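Local coordinates for putative lipoprotein (Pseudomonas protegens, PDB 4KT3), which probably acts as the immunity protein of a type VI secretion effector-immunity pair, binding and neutralising a cognate peptidoglycan glycoside hydrolase, at residues B[22-27]-B[83-88]; B[67-72]-B[76-81]; B[56-59]-B[63-66]; B[27-32]-B[44-49]; B[119-122]-B[127-130]. All blocks are in the same frame, centred on the assembly; numbering follows the deposited sequence.

Contact 1: residues B[22-27]-B[83-88]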
# COMPACT_ATOMS: atom_id res chain seq x y z
N GLU B 22 -13.28 -9.33 -7.95
CA GLU B 22 -13.45 -10.40 -6.96
C GLU B 22 -12.58 -11.59 -7.30
O GLU B 22 -11.94 -12.17 -6.42
CB GLU B 22 -14.93 -10.81 -6.89
CG GLU B 22 -15.23 -11.84 -5.81
N GLN B 23 -12.54 -11.95 -8.58
CA GLN B 23 -11.71 -13.06 -9.04
C GLN B 23 -10.22 -12.74 -8.85
O GLN B 23 -9.45 -13.61 -8.45
CB GLN B 23 -12.00 -13.37 -10.51
CG GLN B 23 -13.38 -13.98 -10.73
CD GLN B 23 -13.74 -14.12 -12.20
OE1 GLN B 23 -13.38 -13.28 -13.03
NE2 GLN B 23 -14.46 -15.19 -12.54
N ALA B 24 -9.83 -11.50 -9.13
CA ALA B 24 -8.44 -11.09 -8.94
C ALA B 24 -8.04 -11.23 -7.46
O ALA B 24 -6.93 -11.64 -7.15
CB ALA B 24 -8.23 -9.66 -9.42
N GLU B 25 -8.96 -10.90 -6.56
CA GLU B 25 -8.67 -11.06 -5.14
C GLU B 25 -8.47 -12.54 -4.80
O GLU B 25 -7.62 -12.89 -3.98
CB GLU B 25 -9.79 -10.49 -4.27
CG GLU B 25 -9.41 -10.46 -2.80
CD GLU B 25 -10.58 -10.13 -1.89
OE1 GLU B 25 -11.35 -9.20 -2.20
OE2 GLU B 25 -10.73 -10.82 -0.86
N GLN B 26 -9.25 -13.41 -5.42
CA GLN B 26 -9.10 -14.83 -5.16
C GLN B 26 -7.75 -15.33 -5.68
O GLN B 26 -7.11 -16.17 -5.04
CB GLN B 26 -10.27 -15.63 -5.72
CG GLN B 26 -11.56 -15.39 -4.96
CD GLN B 26 -11.40 -15.60 -3.45
OE1 GLN B 26 -10.88 -16.62 -3.01
NE2 GLN B 26 -11.85 -14.62 -2.66
N VAL B 27 -7.31 -14.80 -6.82
CA VAL B 27 -5.98 -15.09 -7.34
C VAL B 27 -4.93 -14.65 -6.31
O VAL B 27 -4.02 -15.40 -5.97
CB VAL B 27 -5.72 -14.40 -8.71
CG1 VAL B 27 -4.26 -14.54 -9.13
CG2 VAL B 27 -6.62 -14.99 -9.79
N PHE B 83 -0.41 -4.92 -3.60
CA PHE B 83 -0.31 -5.86 -4.71
C PHE B 83 -1.09 -5.39 -5.91
O PHE B 83 -2.14 -4.74 -5.77
CB PHE B 83 -0.84 -7.23 -4.28
CG PHE B 83 -0.15 -7.80 -3.07
CD1 PHE B 83 -0.65 -7.56 -1.80
CD2 PHE B 83 1.00 -8.56 -3.21
CE1 PHE B 83 0.00 -8.07 -0.68
CE2 PHE B 83 1.65 -9.08 -2.09
CZ PHE B 83 1.15 -8.84 -0.83
N SER B 84 -0.61 -5.75 -7.10
CA SER B 84 -1.32 -5.55 -8.34
C SER B 84 -1.50 -6.91 -9.01
O SER B 84 -0.53 -7.65 -9.18
CB SER B 84 -0.55 -4.60 -9.27
OG SER B 84 -0.45 -3.28 -8.72
N VAL B 85 -2.74 -7.22 -9.38
CA VAL B 85 -3.07 -8.47 -10.06
C VAL B 85 -3.59 -8.18 -11.46
O VAL B 85 -4.54 -7.41 -11.63
CB VAL B 85 -4.17 -9.24 -9.29
CG1 VAL B 85 -4.52 -10.53 -10.00
CG2 VAL B 85 -3.74 -9.51 -7.84
N SER B 86 -2.98 -8.77 -12.48
CA SER B 86 -3.41 -8.51 -13.85
C SER B 86 -4.75 -9.14 -14.16
O SER B 86 -4.95 -10.32 -13.90
CB SER B 86 -2.39 -9.02 -14.87
OG SER B 86 -3.02 -9.17 -16.15
N LEU B 87 -5.65 -8.35 -14.73
CA LEU B 87 -6.95 -8.85 -15.15
C LEU B 87 -6.84 -9.89 -16.25
O LEU B 87 -7.69 -10.75 -16.37
CB LEU B 87 -7.80 -7.70 -15.70
CG LEU B 87 -8.51 -6.78 -14.74
CD1 LEU B 87 -7.50 -5.95 -13.99
CD2 LEU B 87 -9.47 -5.89 -15.52
N ASN B 88 -5.81 -9.77 -17.08
CA ASN B 88 -5.71 -10.61 -18.27
C ASN B 88 -4.84 -11.85 -18.12
O ASN B 88 -4.97 -12.78 -18.92
CB ASN B 88 -5.23 -9.78 -19.47
CG ASN B 88 -6.36 -8.98 -20.10
OD1 ASN B 88 -7.52 -9.38 -20.07
ND2 ASN B 88 -6.01 -7.84 -20.68
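Ala24 and Val27, one turn apart on helix 21-34, bear down on Val85 of strand 78-86 and meet little else of residues 83-88. The contact is easiest to trace along Val85. Its CB already lies 4.1 Å from Ala24 CB, so the helix sits close over this point of the strand, where the alpha carbons of Ala24 and Val85 are 6.1 Å apart. From there the valine forks. A chi1 of 179° places Val85 CG1 opposite the backbone nitrogen and makes it the prong that touches both helix residues: it is 3.9 Å from Ala24 CB and 4.1 Å from Val27 CG1. This is helix-on-sheet packing of an alpha+beta kind, with helix 21-34 laid on one face of an antiparallel sheet. The other prong, Val85 CG2, comes within 3.9 Å of Ala24 O and also packs against Leu28 of the same helix. Val27 approaches at a slant, offering its CG1 methyl. The three buried side chains meet through apolar contacts. Ala24 also touches Tyr63 on the neighbouring strand, while Val27 and Val85 both reach Thr92 on the strand at the other side.

Contact 2: residues B[67-72]-B[76-81]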
# COMPACT_ATOMS: atom_id res chain seq x y z
N LEU B 67 -2.82 -5.42 1.93
CA LEU B 67 -2.88 -6.42 2.98
C LEU B 67 -2.47 -5.73 4.27
O LEU B 67 -1.39 -5.14 4.36
CB LEU B 67 -1.92 -7.56 2.67
CG LEU B 67 -1.77 -8.63 3.75
CD1 LEU B 67 -3.08 -9.36 4.00
CD2 LEU B 67 -0.67 -9.60 3.35
N GLY B 68 -3.33 -5.78 5.26
CA GLY B 68 -3.09 -5.02 6.47
C GLY B 68 -3.59 -5.69 7.73
O GLY B 68 -4.21 -6.74 7.69
N TYR B 69 -3.34 -5.01 8.84
CA TYR B 69 -3.52 -5.57 10.15
C TYR B 69 -3.80 -4.46 11.16
O TYR B 69 -3.01 -3.53 11.28
CB TYR B 69 -2.23 -6.29 10.52
CG TYR B 69 -2.18 -6.82 11.93
CD1 TYR B 69 -3.18 -7.65 12.39
CD2 TYR B 69 -1.13 -6.49 12.78
CE1 TYR B 69 -3.15 -8.15 13.67
CE2 TYR B 69 -1.09 -6.98 14.07
CZ TYR B 69 -2.12 -7.82 14.51
OH TYR B 69 -2.13 -8.35 15.79
N ASN B 70 -4.90 -4.59 11.91
CA ASN B 70 -5.18 -3.66 13.01
C ASN B 70 -5.05 -4.38 14.35
O ASN B 70 -5.77 -5.36 14.64
CB ASN B 70 -6.57 -3.03 12.89
CG ASN B 70 -6.65 -1.96 11.81
OD1 ASN B 70 -5.98 -0.93 11.89
ND2 ASN B 70 -7.47 -2.21 10.80
N ASP B 71 -4.15 -3.87 15.18
CA ASP B 71 -3.87 -4.39 16.50
C ASP B 71 -4.27 -3.30 17.49
O ASP B 71 -3.88 -2.15 17.33
CB ASP B 71 -2.36 -4.66 16.60
CG ASP B 71 -1.96 -5.35 17.89
OD1 ASP B 71 -2.67 -5.22 18.91
OD2 ASP B 71 -0.90 -6.02 17.87
N PRO B 72 -5.07 -3.64 18.52
CA PRO B 72 -5.47 -2.61 19.47
C PRO B 72 -4.32 -2.05 20.30
O PRO B 72 -4.44 -0.95 20.83
CB PRO B 72 -6.47 -3.33 20.39
CG PRO B 72 -6.12 -4.78 20.26
CD PRO B 72 -5.70 -4.94 18.82
N ALA B 76 -2.13 2.70 14.89
CA ALA B 76 -2.43 2.88 13.47
C ALA B 76 -2.43 1.53 12.78
O ALA B 76 -1.90 0.55 13.30
CB ALA B 76 -1.39 3.80 12.82
N THR B 77 -3.04 1.47 11.60
CA THR B 77 -3.03 0.25 10.82
C THR B 77 -1.60 -0.07 10.39
O THR B 77 -0.81 0.82 10.09
CB THR B 77 -3.95 0.35 9.60
OG1 THR B 77 -5.23 0.85 10.01
CG2 THR B 77 -4.12 -0.99 8.90
N GLU B 78 -1.29 -1.36 10.36
CA GLU B 78 0.00 -1.83 9.89
C GLU B 78 -0.21 -2.51 8.55
O GLU B 78 -1.06 -3.40 8.44
CB GLU B 78 0.61 -2.80 10.90
CG GLU B 78 1.93 -3.41 10.49
CD GLU B 78 2.54 -4.28 11.59
OE1 GLU B 78 2.46 -3.89 12.77
OE2 GLU B 78 3.09 -5.36 11.29
N TYR B 79 0.57 -2.14 7.54
CA TYR B 79 0.40 -2.72 6.20
C TYR B 79 1.56 -3.64 5.83
O TYR B 79 2.72 -3.35 6.10
CB TYR B 79 0.19 -1.62 5.17
CG TYR B 79 -1.08 -0.84 5.43
CD1 TYR B 79 -2.30 -1.27 4.94
CD2 TYR B 79 -1.05 0.30 6.23
CE1 TYR B 79 -3.46 -0.56 5.20
CE2 TYR B 79 -2.20 1.01 6.49
CZ TYR B 79 -3.40 0.58 5.99
OH TYR B 79 -4.53 1.29 6.25
N TRP B 80 1.22 -4.78 5.24
CA TRP B 80 2.18 -5.82 4.94
C TRP B 80 2.46 -5.94 3.45
O TRP B 80 3.46 -6.52 3.04
CB TRP B 80 1.66 -7.16 5.47
CG TRP B 80 1.59 -7.25 6.97
CD1 TRP B 80 2.23 -6.46 7.88
CD2 TRP B 80 0.84 -8.21 7.72
NE1 TRP B 80 1.92 -6.87 9.16
CE2 TRP B 80 1.07 -7.94 9.09
CE3 TRP B 80 -0.00 -9.27 7.37
CZ2 TRP B 80 0.48 -8.69 10.11
CZ3 TRP B 80 -0.58 -10.02 8.39
CH2 TRP B 80 -0.34 -9.72 9.74
N GLY B 81 1.56 -5.42 2.63
CA GLY B 81 1.76 -5.47 1.19
C GLY B 81 0.79 -4.62 0.39
O GLY B 81 -0.34 -4.38 0.82
O HOH W 1 -2.13 -2.17 13.77
O HOH W 2 -7.67 0.05 8.92
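Tyr69 and Trp80 form the dense side of this beta hairpin, in which strands 62-69 and 78-86 run antiparallel. Tyr69 CB lies over one face of the indole, 3.6 Å from Trp80 CZ2, in a CH-pi contact. The phenol ring then slides off the six-membered ring: the planes are 26° apart, yet the centroids are 5.3 Å from each other and barely overlap. Leu67 continues this side, its CD2 packing 4.0 Å from Trp80 CB. A classic beta bulge lies alongside, with Trp80 and Gly81 both facing Leu67. Leu67 O takes a nearly straight bond from Trp80 N (2.8 Å, 173°) and a weak one from Gly81 N.

Towards the hairpin tip, apolar packing gives way to polar atoms and water. Thr77 OG1 donates to Asn70 OD1 at 2.7 Å, and a water joins the same hydroxyl to Asn70 ND2. A second water links Tyr69 O, Asp71 N and Ala76 O where the strands part. His88 of the effector chain also bonds Asn70 OD1, and Ser86 of that chain bonds Tyr79 OH.

Glu78 connects the two regions. Glu78 OE2 accepts from Trp80 NE1 at 2.9 Å; the oxygen lies in the indole plane, but the N-H comes from its anti side, 32° out of the carboxylate plane. Gly150 of the effector chain donates its backbone N-H to OE1. Two N-H donors on one carboxylate probably favour its ionised form, and the bond to the indole probably also helps fix the carboxylate that accepts from the effector chain.

Contact 3: residues B[56-59]-B[63-66]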
# COMPACT_ATOMS: atom_id res chain seq x y z
N LYS B 56 -11.25 4.73 -10.71
CA LYS B 56 -10.69 3.62 -11.48
C LYS B 56 -9.52 2.97 -10.75
O LYS B 56 -8.92 3.56 -9.86
CB LYS B 56 -10.19 4.13 -12.84
CG LYS B 56 -11.18 5.01 -13.58
CD LYS B 56 -12.44 4.27 -13.92
CE LYS B 56 -13.34 5.14 -14.81
NZ LYS B 56 -14.43 4.35 -15.44
N PRO B 57 -9.19 1.73 -11.14
CA PRO B 57 -8.01 1.10 -10.52
C PRO B 57 -6.74 1.92 -10.78
O PRO B 57 -6.61 2.51 -11.86
CB PRO B 57 -7.95 -0.27 -11.21
CG PRO B 57 -9.36 -0.50 -11.74
CD PRO B 57 -9.90 0.84 -12.07
N PRO B 58 -5.86 2.04 -9.78
CA PRO B 58 -4.69 2.93 -9.91
C PRO B 58 -3.69 2.52 -10.98
O PRO B 58 -2.95 3.40 -11.47
CB PRO B 58 -4.04 2.86 -8.53
CG PRO B 58 -5.18 2.53 -7.59
CD PRO B 58 -6.01 1.55 -8.39
N HIS B 59 -3.64 1.24 -11.34
CA HIS B 59 -2.66 0.75 -12.32
C HIS B 59 -3.37 0.04 -13.45
O HIS B 59 -3.82 -1.08 -13.28
CB HIS B 59 -1.64 -0.16 -11.63
CG HIS B 59 -0.80 0.59 -10.65
ND1 HIS B 59 -1.09 0.64 -9.31
CD2 HIS B 59 0.26 1.41 -10.84
CE1 HIS B 59 -0.23 1.43 -8.70
NE2 HIS B 59 0.59 1.93 -9.62
N TYR B 63 -5.88 -4.92 -10.95
CA TYR B 63 -6.59 -4.48 -9.76
C TYR B 63 -5.59 -4.47 -8.60
O TYR B 63 -4.79 -5.40 -8.47
CB TYR B 63 -7.73 -5.43 -9.44
CG TYR B 63 -8.91 -5.28 -10.36
CD1 TYR B 63 -9.65 -4.11 -10.38
CD2 TYR B 63 -9.28 -6.31 -11.22
CE1 TYR B 63 -10.73 -3.97 -11.22
CE2 TYR B 63 -10.35 -6.18 -12.06
CZ TYR B 63 -11.08 -5.01 -12.06
OH TYR B 63 -12.16 -4.89 -12.90
N ASP B 64 -5.63 -3.43 -7.78
CA ASP B 64 -4.71 -3.31 -6.64
C ASP B 64 -5.38 -3.72 -5.33
O ASP B 64 -6.59 -3.52 -5.13
CB ASP B 64 -4.21 -1.88 -6.49
CG ASP B 64 -3.29 -1.43 -7.62
OD1 ASP B 64 -3.04 -2.20 -8.57
OD2 ASP B 64 -2.84 -0.27 -7.54
N PHE B 65 -4.58 -4.27 -4.42
CA PHE B 65 -5.06 -4.75 -3.13
C PHE B 65 -4.05 -4.44 -2.05
O PHE B 65 -2.84 -4.57 -2.27
CB PHE B 65 -5.28 -6.27 -3.15
CG PHE B 65 -6.26 -6.72 -4.17
CD1 PHE B 65 -7.61 -6.81 -3.85
CD2 PHE B 65 -5.85 -7.04 -5.46
CE1 PHE B 65 -8.53 -7.21 -4.79
CE2 PHE B 65 -6.77 -7.44 -6.40
CZ PHE B 65 -8.11 -7.54 -6.07
N SER B 66 -4.53 -4.04 -0.88
CA SER B 66 -3.64 -3.89 0.26
C SER B 66 -3.88 -5.02 1.25
O SER B 66 -5.00 -5.52 1.38
CB SER B 66 -3.86 -2.54 0.94
OG SER B 66 -5.11 -2.49 1.58
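A histidine-carboxylate hydrogen bond, His59 to Asp64, ties the proline-rich loop 56-59 to strand 62-69, which follows it in the chain. His59 ND1 donates to Asp64 OD2 across 2.7 Å at 155°. The oxygen lies almost exactly in the imidazole plane and uses its syn lone pair, on the side of OD1; ring and carboxylate planes are nevertheless 33° apart. Pro58 slides past the aspartate in the opposite direction, its CB 3.5 Å from Asp64 OD2, so the bonded oxygen is flanked by the pyrrolidine as well as the imidazole. The chain turns back tightly here: only three residues lie between the two segments, the last already in strand 62-69, which lies within the antiparallel sheet between strands 44-47 and 78-86. Asp64 OD1 is bonded to Ser84 OG on strand 78-86, which gives the carboxylate a partner on each oxygen. On its other nitrogen, His59 NE2 is hydrogen-bonded to Asn34 OD1 of the effector chain. With an acceptor at each nitrogen, the ring may well be doubly protonated and paired with a charged aspartate. Two residues before His59, Pro57 lies side by side with Tyr63, pointing the same way, Pro57 CG resting 3.8 Å from Tyr63 CE1.

Contact 4: residues B[27-32]-B[44-49]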
# COMPACT_ATOMS: atom_id res chain seq x y z
N VAL B 27 -7.31 -14.80 -6.82
CA VAL B 27 -5.98 -15.09 -7.34
C VAL B 27 -4.93 -14.65 -6.31
O VAL B 27 -4.02 -15.40 -5.97
CB VAL B 27 -5.72 -14.40 -8.71
CG1 VAL B 27 -4.26 -14.54 -9.13
CG2 VAL B 27 -6.62 -14.99 -9.79
N LEU B 28 -5.05 -13.41 -5.82
CA LEU B 28 -4.12 -12.92 -4.81
C LEU B 28 -4.11 -13.84 -3.59
O LEU B 28 -3.04 -14.16 -3.05
CB LEU B 28 -4.49 -11.49 -4.40
CG LEU B 28 -3.62 -10.91 -3.28
CD1 LEU B 28 -2.15 -10.87 -3.71
CD2 LEU B 28 -4.10 -9.53 -2.88
N ARG B 29 -5.28 -14.27 -3.14
CA ARG B 29 -5.35 -15.13 -1.96
C ARG B 29 -4.61 -16.45 -2.17
O ARG B 29 -3.94 -16.94 -1.26
CB ARG B 29 -6.80 -15.36 -1.55
CG ARG B 29 -7.40 -14.17 -0.83
CD ARG B 29 -8.85 -14.40 -0.47
NE ARG B 29 -9.44 -13.18 0.07
CZ ARG B 29 -9.34 -12.80 1.34
NH1 ARG B 29 -8.67 -13.53 2.22
NH2 ARG B 29 -9.92 -11.67 1.74
N VAL B 30 -4.71 -17.01 -3.37
CA VAL B 30 -3.91 -18.18 -3.73
C VAL B 30 -2.42 -17.82 -3.66
O VAL B 30 -1.63 -18.53 -3.05
CB VAL B 30 -4.30 -18.73 -5.12
CG1 VAL B 30 -3.33 -19.82 -5.59
CG2 VAL B 30 -5.72 -19.31 -5.10
N ALA B 31 -2.05 -16.71 -4.28
CA ALA B 31 -0.66 -16.25 -4.23
C ALA B 31 -0.13 -16.13 -2.81
O ALA B 31 0.99 -16.54 -2.53
CB ALA B 31 -0.53 -14.92 -4.95
N LEU B 32 -0.92 -15.55 -1.90
CA LEU B 32 -0.46 -15.29 -0.53
C LEU B 32 -0.35 -16.55 0.33
O LEU B 32 0.37 -16.56 1.34
CB LEU B 32 -1.37 -14.27 0.16
CG LEU B 32 -1.40 -12.89 -0.50
CD1 LEU B 32 -2.34 -11.94 0.22
CD2 LEU B 32 -0.01 -12.30 -0.56
N VAL B 44 -6.58 -9.03 10.53
CA VAL B 44 -5.98 -9.02 9.21
C VAL B 44 -7.04 -8.86 8.12
O VAL B 44 -8.14 -9.41 8.22
CB VAL B 44 -5.19 -10.31 8.95
CG1 VAL B 44 -4.64 -10.33 7.54
CG2 VAL B 44 -4.07 -10.47 9.97
N PHE B 45 -6.72 -8.10 7.08
CA PHE B 45 -7.66 -7.89 5.99
C PHE B 45 -6.95 -7.72 4.66
O PHE B 45 -5.81 -7.29 4.60
CB PHE B 45 -8.47 -6.62 6.24
CG PHE B 45 -7.62 -5.39 6.33
CD1 PHE B 45 -7.20 -4.75 5.18
CD2 PHE B 45 -7.23 -4.89 7.56
CE1 PHE B 45 -6.41 -3.63 5.24
CE2 PHE B 45 -6.45 -3.76 7.64
CZ PHE B 45 -6.03 -3.12 6.48
N ILE B 46 -7.66 -8.05 3.59
CA ILE B 46 -7.28 -7.65 2.25
C ILE B 46 -8.31 -6.63 1.79
O ILE B 46 -9.51 -6.88 1.88
CB ILE B 46 -7.26 -8.84 1.28
CG1 ILE B 46 -6.11 -9.79 1.64
CG2 ILE B 46 -7.11 -8.37 -0.17
CD1 ILE B 46 -6.09 -11.06 0.83
N ASP B 47 -7.84 -5.49 1.29
CA ASP B 47 -8.71 -4.41 0.84
C ASP B 47 -8.48 -4.14 -0.64
O ASP B 47 -7.38 -3.75 -1.05
CB ASP B 47 -8.37 -3.16 1.64
CG ASP B 47 -9.36 -2.04 1.44
OD1 ASP B 47 -10.23 -2.12 0.56
OD2 ASP B 47 -9.25 -1.05 2.19
N GLY B 48 -9.53 -4.31 -1.45
CA GLY B 48 -9.43 -4.04 -2.87
C GLY B 48 -10.07 -2.72 -3.28
O GLY B 48 -10.13 -2.41 -4.47
N ASP B 49 -10.52 -1.93 -2.31
CA ASP B 49 -11.13 -0.63 -2.62
C ASP B 49 -10.04 0.44 -2.70
O ASP B 49 -9.94 1.35 -1.85
CB ASP B 49 -12.18 -0.27 -1.57
CG ASP B 49 -12.95 1.00 -1.93
OD1 ASP B 49 -12.85 1.45 -3.08
OD2 ASP B 49 -13.66 1.53 -1.04
O HOH W 3 -10.26 -9.71 4.36
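Ile46, on edge strand 44-47, reaches into a notch formed by Leu28, Arg29 and Leu32 of helix 21-34. Its conformation carries CD1 and CG2 to different partners. CG1 points back from the carbonyl carbon, and chi2 of 174° stretches the chain so that CD1 is carried to the helix. There CD1 sits squarely over the centre of the Arg29 guanidinium, 3.7 Å from Arg29 CZ. The arginine is itself extended from CG to NE and runs past the isoleucine in the opposite direction, which also brings Arg29 CG to 3.8 Å from Ile46 CD1. Its chi4 of -83° swings the guanidinium out of line with the extended chain, so that a face and not an edge meets the methyl. Leu32 comes tip to tip with the same atom, its CD1 3.9 Å from Ile46 CD1. The branch methyl Ile46 CG2 goes to Leu28 instead, lying 4.2 Å from Leu28 CD2.

The rim of the guanidinium serves polar partners. Arg29 NE makes a salt bridge with Glu25 one turn back, and a water in the guanidinium plane bridges Arg29 NH2 (3.3 Å) to Ile46 N (3.2 Å). The cation is thus used in two ways: its flat face is a cover for an apolar side chain at the partly buried margin of the helix-sheet interface, while NE and NH2 are directed to a carboxylate and to water.

Contact 5: residues B[119-122]-B[127-130]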
# COMPACT_ATOMS: atom_id res chain seq x y z
N LYS B 119 -4.56 -13.88 -23.68
CA LYS B 119 -3.55 -12.84 -23.51
C LYS B 119 -2.28 -13.37 -22.85
O LYS B 119 -2.31 -14.39 -22.15
CB LYS B 119 -4.11 -11.72 -22.63
CG LYS B 119 -5.35 -11.04 -23.18
CD LYS B 119 -5.04 -10.29 -24.46
CE LYS B 119 -6.21 -9.41 -24.87
NZ LYS B 119 -7.45 -10.21 -25.06
N SER B 120 -1.17 -12.67 -23.06
CA SER B 120 0.13 -13.08 -22.56
C SER B 120 0.76 -12.01 -21.66
O SER B 120 0.29 -10.88 -21.60
CB SER B 120 1.08 -13.34 -23.72
OG SER B 120 1.49 -12.11 -24.31
N LEU B 121 1.83 -12.37 -20.97
CA LEU B 121 2.59 -11.38 -20.21
C LEU B 121 3.17 -10.30 -21.13
O LEU B 121 3.20 -9.12 -20.78
CB LEU B 121 3.70 -12.06 -19.41
CG LEU B 121 3.22 -13.00 -18.30
CD1 LEU B 121 4.39 -13.74 -17.69
CD2 LEU B 121 2.48 -12.22 -17.21
N ALA B 122 3.60 -10.70 -22.33
CA ALA B 122 4.15 -9.74 -23.27
C ALA B 122 3.09 -8.74 -23.76
O ALA B 122 3.39 -7.57 -24.02
CB ALA B 122 4.80 -10.46 -24.44
N GLN B 127 1.64 -1.95 -19.67
CA GLN B 127 0.91 -1.79 -18.43
C GLN B 127 1.79 -2.24 -17.27
O GLN B 127 1.78 -1.62 -16.21
CB GLN B 127 -0.41 -2.55 -18.45
CG GLN B 127 -1.47 -1.95 -19.39
CD GLN B 127 -1.14 -2.12 -20.85
OE1 GLN B 127 -0.63 -3.16 -21.27
NE2 GLN B 127 -1.42 -1.08 -21.64
N ARG B 128 2.54 -3.32 -17.45
CA ARG B 128 3.42 -3.79 -16.39
C ARG B 128 4.47 -2.74 -16.08
O ARG B 128 4.79 -2.50 -14.91
CB ARG B 128 4.08 -5.14 -16.75
CG ARG B 128 4.95 -5.70 -15.63
CD ARG B 128 5.32 -7.17 -15.86
NE ARG B 128 5.91 -7.36 -17.18
CZ ARG B 128 5.29 -7.91 -18.23
NH1 ARG B 128 4.04 -8.36 -18.14
NH2 ARG B 128 5.92 -8.01 -19.38
N GLU B 129 5.00 -2.09 -17.11
CA GLU B 129 5.97 -1.01 -16.91
C GLU B 129 5.38 0.09 -16.05
O GLU B 129 6.10 0.73 -15.28
CB GLU B 129 6.47 -0.46 -18.24
CG GLU B 129 7.37 -1.45 -18.97
CD GLU B 129 7.67 -1.07 -20.41
OE1 GLU B 129 7.17 -0.02 -20.87
OE2 GLU B 129 8.41 -1.82 -21.08
N GLY B 130 4.07 0.28 -16.16
CA GLY B 130 3.34 1.22 -15.34
C GLY B 130 3.30 0.91 -13.85
O GLY B 130 2.84 1.75 -13.06
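Arg128 reaches Leu121 by a chain that starts straight and then folds. CG lies anti to the backbone nitrogen (chi1 -177°) and chi2 stays extended, but chi3 of 53° bends the chain and turns the end of the guanidinium onto a single atom, Leu121 O. Both terminal nitrogens grip Leu121 O end-on: Arg128 NH1 at 2.9 Å with an angle of 159°, and Arg128 NH2 at a longer 3.3 Å and more bent. The oxygen lies close to the guanidinium plane. Seen from the carbonyl the fit is less regular, for both donors stand above its plane, on the same face, and neither follows a lone pair. Two N-H groups on one oxygen limit the swing of the guanidinium.

The bond ties the loop between helices 104-117 and 125-129 to the second of them: Leu121 lies in the loop and Arg128 on the helix. A little farther along the chain, Cys133 forms a disulfide with Cys98, so this C-terminal region is also tied covalently to Cys98, just before strand 99-100. Leu121 directs its isobutyl group away from its own carbonyl, towards Thr89 and Asp91, while its CB stays 3.9 Å from Arg128 NH1. Arg128 NE, the remaining nitrogen of the group, makes a salt bridge with Glu134, and the side chain also packs on Tyr62.

Four of the contacts are built around one antiparallel sheet. Contacts 1 and 4 lie on consecutive turns of helix 21-34, share Val27 and have centres about 9 Å apart; they seat the helix on central strand 78-86 and edge strand 44-47. Contact 3 joins loop 56-59 to the adjacent strand 62-69, touching both, and contact 2 continues that strand to the hairpin tip, about 21 Å from contact 1 between centres. Along the chain, contacts 4, 3 and 2 follow in that order inside the loop closed by contact 1. Contact 5 comes last, about 30 Å from contact 2 between centres. Contacts 2 and 3, and contact 4 through Asp49, lie at the effector interface, chiefly on the sheet and its loops.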